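Local coordinates for protein ribulose bisphosphate carboxylase small chain (Galdieria sulphuraria, PDB 4F0H) that forms the small subunit of the RuBisCO holoenzyme, the carboxylase that fixes carbon dioxide onto ribulose bisphosphate, and probably helps to assemble and stabilise it, at residues L111-Q114 with S120-Y123; I33-T38 with N69-A74. One frame throughout, in Å; residues are numbered along the deposited sequence.

Contact 1. Residues L111-Q114 with S120-Y123; sequences LIRQ and SIKY
The ring of Tyr123 meets the neighbouring strand at its edge, where CD1 of Leu111 comes within 3.6 Å of Tyr123 CD2 close to the ring plane. One face of the ring carries the methyl CG2 of Ile121, 3.6 Å above the plane and over its centre. That methyl stands anti to the backbone N of Ile121 (chi1 -68° for CG1) and also touches Arg113, its CG2 lying 3.7 Å from Arg113 CB. Arg113 meets the Tyr123 ring through its chain, Arg113 CG being 4.2 Å from Tyr123 CE2. Its NH1 makes a salt bridge to Asp40 of a second small subunit and its NH2 another to an acidic side chain of the chain of another protein, presumably a large subunit. Tyr123 OH likewise hydrogen-bonds to an acidic side chain of the chain of another protein. The two strands, 109-115 and 121-127, form an antiparallel beta hairpin, and this outlying arm reaches between subunits of the 16-chain assembly. Arg113 and Tyr123 are a non-hydrogen-bonded pair; Gln114 and Lys122 form the hydrogen-bonded pair next to it. Here Gln114 N donates to Lys122 O at 2.9 Å, and Lys122 N returns a bond of 2.8 Å to Gln114 O. The same Gln114 O receives a CA-H...O contact from Ile121 CA. On the other face of the hairpin the side chains of Gln114 and Lys122 run side by side, and a water bridges them, 2.7 Å from Gln114 OE1 and 3.2 Å from Lys122 NZ, while Gln114 NE2 bonds to Asp116.

Contact 2. Residues I33-T38 with N69-A74; sequences IGIEYT and NACRKA
Cys71, Ile35 and Tyr37 make up this helix-on-sheet packing, in which helix 61-74 lies against strand 32-38 of the four-stranded antiparallel sheet of the small subunit. Cys71 gives up the largest area, and within 69-74 it alone touches 33-38; earlier in the helix Glu67 and Ile68 also pack on Ile35. With SG anti to its backbone N (chi1 -170°), the thiol reaches out between the two strand residues, which lie two apart and point to the same side of the sheet. Ile35 offers its CG2 branch, which sits 4.1 Å from Cys71 CB and equally far from the sulfur. Tyr37 comes in obliquely: Cys71 SG lies 4.9 Å from the ring centroid and 45° off the ring normal, an oblique sulfur-aromatic contact. No hydrogen bond crosses between the segments, so the join rests on apolar and sulfur contacts. Ile80 of strand 79-86 also packs on both Ile35 and Cys71, and Phe78 meets the Tyr37 ring edge-to-face. On the helix itself, Asn69 OD1 accepts from Arg72 NH1 and Lys73 NZ, which approach from opposite faces of the amide plane; Arg72 NH1 also pairs with Asp16. Within the sulfur-aromatic contact, the ring atom nearest the thiol is Tyr37 CD1, at 4.1 Å from Cys71 SG.

The two contacts lie on opposite sides of the chain's centre, their own centres about 34 Å apart and their nearest atoms about 18 Å apart, and they share no strand or helix. Contact 2 belongs to the core of the subunit, joining a helix to the main sheet across 30 intervening residues through apolar and sulfur contacts alone. Contact 1 is local, pairing two strands only a short turn apart, and combines backbone hydrogen bonds with polar and charged side chains. Partly buried and far from the centre, it faces other subunits, which supply acidic partners for Arg113, whereas the contacts of Cys71 are made within its own chain.

Contact 1. Residues L111-Q114 with S120-Y123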
# COMPACT_ATOMS: atom_id res chain seq x y z
N LEU B 111 14.92 -17.62 31.45
CA LEU B 111 13.98 -17.34 30.35
C LEU B 111 13.32 -15.96 30.59
O LEU B 111 12.65 -15.74 31.62
CB LEU B 111 12.94 -18.46 30.17
CG LEU B 111 11.83 -18.26 29.15
CD1 LEU B 111 12.29 -18.39 27.80
CD2 LEU B 111 10.69 -19.30 29.38
N ILE B 112 13.51 -15.05 29.62
CA ILE B 112 13.02 -13.66 29.71
C ILE B 112 11.83 -13.48 28.75
O ILE B 112 11.91 -13.92 27.61
CB ILE B 112 14.12 -12.69 29.34
CG1 ILE B 112 15.27 -12.88 30.34
CG2 ILE B 112 13.55 -11.26 29.46
CD1 ILE B 112 16.55 -12.89 29.84
N ARG B 113 10.73 -12.92 29.22
CA ARG B 113 9.52 -12.76 28.38
C ARG B 113 9.20 -11.28 28.27
O ARG B 113 8.72 -10.67 29.24
CB ARG B 113 8.39 -13.36 29.13
CG ARG B 113 8.63 -14.83 29.43
CD ARG B 113 7.46 -15.34 30.26
NE ARG B 113 7.52 -16.79 30.26
CZ ARG B 113 8.02 -17.51 31.26
NH1 ARG B 113 8.48 -16.90 32.34
NH2 ARG B 113 7.99 -18.86 31.18
N GLN B 114 9.43 -10.70 27.09
CA GLN B 114 9.11 -9.28 26.93
C GLN B 114 7.73 -9.28 26.27
O GLN B 114 7.54 -9.95 25.25
CB GLN B 114 10.10 -8.57 25.98
CG GLN B 114 9.79 -7.08 25.88
CD GLN B 114 9.62 -6.68 24.47
OE1 GLN B 114 10.59 -6.65 23.75
NE2 GLN B 114 8.34 -6.49 24.02
N SER B 120 1.33 -11.58 22.25
CA SER B 120 2.65 -12.13 21.85
C SER B 120 3.76 -11.82 22.86
O SER B 120 3.64 -10.88 23.66
CB SER B 120 2.99 -11.69 20.41
OG SER B 120 3.15 -10.30 20.42
N ILE B 121 4.82 -12.64 22.86
CA ILE B 121 5.94 -12.37 23.72
C ILE B 121 7.23 -12.47 22.86
O ILE B 121 7.30 -13.28 21.91
CB ILE B 121 5.98 -13.46 24.85
CG1 ILE B 121 4.81 -13.32 25.81
CG2 ILE B 121 7.39 -13.46 25.57
CD1 ILE B 121 4.64 -14.55 26.73
N LYS B 122 8.24 -11.68 23.16
CA LYS B 122 9.55 -11.80 22.56
C LYS B 122 10.42 -12.43 23.65
O LYS B 122 10.53 -11.89 24.73
CB LYS B 122 10.09 -10.41 22.25
CG LYS B 122 9.31 -9.63 21.20
CD LYS B 122 9.91 -9.91 19.84
CE LYS B 122 9.15 -9.23 18.70
NZ LYS B 122 9.32 -7.77 18.83
N TYR B 123 10.97 -13.60 23.38
CA TYR B 123 11.75 -14.40 24.36
C TYR B 123 13.22 -14.20 24.17
O TYR B 123 13.71 -14.14 23.02
CB TYR B 123 11.55 -15.90 24.08
CG TYR B 123 10.12 -16.37 24.42
CD1 TYR B 123 9.08 -16.22 23.49
CD2 TYR B 123 9.79 -16.89 25.70
CE1 TYR B 123 7.73 -16.62 23.83
CE2 TYR B 123 8.45 -17.33 26.00
CZ TYR B 123 7.44 -17.18 25.05
OH TYR B 123 6.11 -17.54 25.27
O HOH W 1 10.19 -5.84 21.18

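Contact 2. Residues I33-T38 with N69-A74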
# COMPACT_ATOMS: atom_id res chain seq x y z
N ILE B 33 39.43 -32.36 11.66
CA ILE B 33 38.97 -32.50 13.03
C ILE B 33 39.31 -31.27 13.84
O ILE B 33 40.48 -30.90 13.90
CB ILE B 33 39.58 -33.78 13.66
CG1 ILE B 33 39.13 -35.01 12.89
CG2 ILE B 33 39.37 -33.84 15.20
CD1 ILE B 33 39.96 -36.19 13.10
N GLY B 34 38.28 -30.62 14.43
CA GLY B 34 38.45 -29.41 15.19
C GLY B 34 38.07 -29.59 16.66
O GLY B 34 37.12 -30.33 16.99
N ILE B 35 38.80 -28.94 17.54
CA ILE B 35 38.52 -28.99 18.96
C ILE B 35 38.12 -27.54 19.33
O ILE B 35 38.88 -26.58 19.06
CB ILE B 35 39.78 -29.38 19.75
CG1 ILE B 35 40.10 -30.85 19.59
CG2 ILE B 35 39.59 -29.12 21.30
CD1 ILE B 35 41.56 -31.16 19.95
N GLU B 36 36.95 -27.35 19.95
CA GLU B 36 36.45 -25.98 20.20
C GLU B 36 35.89 -25.94 21.64
O GLU B 36 35.37 -26.97 22.15
CB GLU B 36 35.35 -25.65 19.24
CG GLU B 36 35.73 -25.94 17.76
CD GLU B 36 34.68 -25.43 16.72
OE1 GLU B 36 34.99 -25.37 15.52
OE2 GLU B 36 33.56 -25.06 17.07
N TYR B 37 35.96 -24.78 22.25
CA TYR B 37 35.58 -24.70 23.65
C TYR B 37 34.78 -23.43 23.96
O TYR B 37 34.90 -22.44 23.30
CB TYR B 37 36.81 -24.81 24.55
CG TYR B 37 37.80 -23.68 24.40
CD1 TYR B 37 38.78 -23.72 23.48
CD2 TYR B 37 37.73 -22.58 25.25
CE1 TYR B 37 39.62 -22.67 23.29
CE2 TYR B 37 38.59 -21.55 25.15
CZ TYR B 37 39.57 -21.63 24.17
OH TYR B 37 40.46 -20.62 24.06
N THR B 38 33.93 -23.46 24.97
CA THR B 38 33.19 -22.23 25.23
C THR B 38 32.69 -22.24 26.64
O THR B 38 32.49 -23.31 27.21
CB THR B 38 31.96 -22.10 24.30
OG1 THR B 38 31.54 -20.73 24.38
CG2 THR B 38 30.79 -22.94 24.81
N ASN B 69 43.24 -33.59 25.41
CA ASN B 69 43.68 -33.61 26.78
C ASN B 69 44.42 -32.36 27.19
O ASN B 69 44.23 -31.84 28.31
CB ASN B 69 44.42 -34.93 27.07
CG ASN B 69 43.42 -36.04 27.37
OD1 ASN B 69 42.56 -35.84 28.18
ND2 ASN B 69 43.45 -37.15 26.65
N ALA B 70 45.22 -31.84 26.27
CA ALA B 70 45.79 -30.52 26.44
C ALA B 70 44.66 -29.46 26.61
O ALA B 70 44.71 -28.58 27.51
CB ALA B 70 46.70 -30.19 25.23
N CYS B 71 43.60 -29.54 25.79
CA CYS B 71 42.51 -28.55 25.96
C CYS B 71 41.82 -28.71 27.34
O CYS B 71 41.58 -27.70 28.05
CB CYS B 71 41.51 -28.63 24.84
SG CYS B 71 40.34 -27.25 24.89
N ARG B 72 41.51 -29.94 27.73
CA ARG B 72 40.89 -30.21 29.04
C ARG B 72 41.72 -29.64 30.18
O ARG B 72 41.15 -29.10 31.14
CB ARG B 72 40.76 -31.70 29.26
CG ARG B 72 39.57 -32.29 28.53
CD ARG B 72 39.85 -33.73 28.28
NE ARG B 72 38.64 -34.53 28.17
CZ ARG B 72 38.64 -35.83 27.88
NH1 ARG B 72 39.78 -36.50 27.73
NH2 ARG B 72 37.49 -36.50 27.76
N LYS B 73 43.05 -29.71 30.10
CA LYS B 73 43.82 -29.20 31.22
C LYS B 73 43.77 -27.69 31.25
O LYS B 73 43.59 -27.10 32.32
CB LYS B 73 45.27 -29.72 31.28
CG LYS B 73 45.42 -31.18 30.91
CD LYS B 73 44.40 -32.15 31.63
CE LYS B 73 44.40 -33.54 30.95
NZ LYS B 73 43.06 -34.19 30.77
N ALA B 74 43.92 -27.06 30.09
CA ALA B 74 43.98 -25.63 30.07
C ALA B 74 42.61 -25.04 30.31
O ALA B 74 42.55 -23.92 30.76
CB ALA B 74 44.48 -25.15 28.75